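Local atomic coordinates of glycine cleavage system transcriptional repressor, putative (Vibrio cholerae, PDB entry 1U8S), a protein that is a putative transcriptional repressor of the glycine cleavage system genes, built from two ACT domains, a fold that in related proteins commonly binds small ligands such as amino acids. Residues G13-R16 / P17-N21. Sequence-based numbering, arbitrary orientation.
Sequences GTDR and PGICN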
loop_
_atom_site.group_PDB
_atom_site.type_symbol
_atom_site.label_atom_id
_atom_site.label_comp_id
_atom_site.label_asym_id
_atom_site.label_seq_id
_atom_site.Cartn_x
_atom_site.Cartn_y
_atom_site.Cartn_z
ATOM N N GLY B 13 0.722 -7.118 -11.548
ATOM C CA GLY B 13 1.403 -7.653 -12.707
ATOM C C GLY B 13 2.744 -8.237 -12.331
ATOM O O GLY B 13 3.338 -7.881 -11.306
ATOM N N THR B 14 3.219 -9.156 -13.158
ATOM C CA THR B 14 4.501 -9.772 -12.906
ATOM C C THR B 14 5.517 -8.643 -12.874
ATOM O O THR B 14 5.697 -7.920 -13.860
ATOM C CB THR B 14 4.877 -10.765 -14.014
ATOM O OG1 THR B 14 3.813 -11.710 -14.191
ATOM C CG2 THR B 14 6.142 -11.513 -13.635
ATOM N N ASP B 15 6.163 -8.491 -11.726
ATOM C CA ASP B 15 7.159 -7.454 -11.545
ATOM C C ASP B 15 8.322 -7.572 -12.523
ATOM O O ASP B 15 8.985 -8.602 -12.613
ATOM C CB ASP B 15 7.680 -7.477 -10.107
ATOM C CG ASP B 15 8.703 -6.387 -9.837
ATOM O OD1 ASP B 15 8.398 -5.214 -10.144
ATOM O OD2 ASP B 15 9.802 -6.704 -9.312
ATOM N N ARG B 16 8.547 -6.493 -13.257
ATOM C CA ARG B 16 9.615 -6.398 -14.236
ATOM C C ARG B 16 10.169 -4.976 -14.140
ATOM O O ARG B 16 9.454 -4.044 -13.764
ATOM C CB ARG B 16 9.070 -6.667 -15.643
ATOM C CG ARG B 16 7.652 -6.150 -15.876
ATOM C CD ARG B 16 7.251 -6.199 -17.353
ATOM N NE ARG B 16 7.874 -5.114 -18.112
ATOM C CZ ARG B 16 7.374 -3.884 -18.228
ATOM N NH1 ARG B 16 6.224 -3.565 -17.645
ATOM N NH2 ARG B 16 8.041 -2.961 -18.910
ATOM N N PRO B 17 11.448 -4.792 -14.490
ATOM C CA PRO B 17 12.154 -3.509 -14.458
ATOM C C PRO B 17 11.376 -2.201 -14.633
ATOM O O PRO B 17 11.502 -1.301 -13.798
ATOM C CB PRO B 17 13.228 -3.705 -15.515
ATOM C CG PRO B 17 13.646 -5.125 -15.241
ATOM C CD PRO B 17 12.306 -5.839 -15.082
ATOM N N GLY B 18 10.574 -2.079 -15.686
ATOM C CA GLY B 18 9.860 -0.823 -15.883
ATOM C C GLY B 18 8.343 -0.789 -15.796
ATOM O O GLY B 18 7.715 0.169 -16.252
ATOM N N ILE B 19 7.740 -1.808 -15.197
ATOM C CA ILE B 19 6.289 -1.843 -15.094
ATOM C C ILE B 19 5.736 -0.591 -14.410
ATOM O O ILE B 19 4.780 0.015 -14.897
ATOM C CB ILE B 19 5.815 -3.113 -14.342
ATOM C CG1 ILE B 19 4.300 -3.256 -14.469
ATOM C CG2 ILE B 19 6.231 -3.053 -12.884
ATOM C CD1 ILE B 19 3.845 -3.749 -15.829
ATOM N N CYS B 20 6.353 -0.187 -13.301
ATOM C CA CYS B 20 5.913 0.994 -12.559
ATOM C C CYS B 20 6.198 2.308 -13.296
ATOM O O CYS B 20 5.592 3.333 -13.000
ATOM C CB CYS B 20 6.572 1.015 -11.175
ATOM S SG CYS B 20 5.896 2.247 -10.029
ATOM N N ASN B 21 7.125 2.284 -14.249
ATOM C CA ASN B 21 7.438 3.480 -15.025
ATOM C C ASN B 21 6.248 3.825 -15.903
ATOM O O ASN B 21 5.701 4.921 -15.833
ATOM C CB ASN B 21 8.655 3.246 -15.925
ATOM C CG ASN B 21 9.961 3.630 -15.258
ATOM O OD1 ASN B 21 10.997 3.003 -15.494
ATOM N ND2 ASN B 21 9.926 4.676 -14.439
#
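Arg16 and Ile19 meet across a type I beta turn that runs from one to the other and leads into a helix. Ile19 N donates to Arg16 O at 3.2 Å, closing the turn. On the side-chain level the arginine reaches forward over the turn. A first torsion of 35° places CG between the backbone N and the carbonyl carbon, and a bend at chi3 (-76°) then lays the guanidinium across the start of the helix. One face of that group is turned to the Ile19 backbone, whose N stands 3.2 Å above the plane toward the rim, while Ile19 CD1 lies at its edge, an unusually short 3.0 Å from Arg16 NH1, so the exact spacing there is doubtful. The two side chains run at about a right angle to each other. On the isoleucine's other branch, CG2 packs 3.5 Å from Arg16 O and a looser 4.1 Å from Asp15 OD1.

Pro17 and Gly18 form the corner of the turn. Gly18 is the helix N-cap residue, and its O accepts a bond from Asn21 N at 3.0 Å. The charged end of Arg16 is held by a salt bridge from NH2 to Glu22 OE1, in the residue following Asn21 on the helix.

This is the first beta-alpha connection of the N-terminal ACT domain, joining strand 5-14 to helix 19-28. Ile19 packs against Phe46 of the adjacent strand 45-54 and against Leu75, just before strand 76-82, while Asn21 faces helix 107-116 of the second subunit.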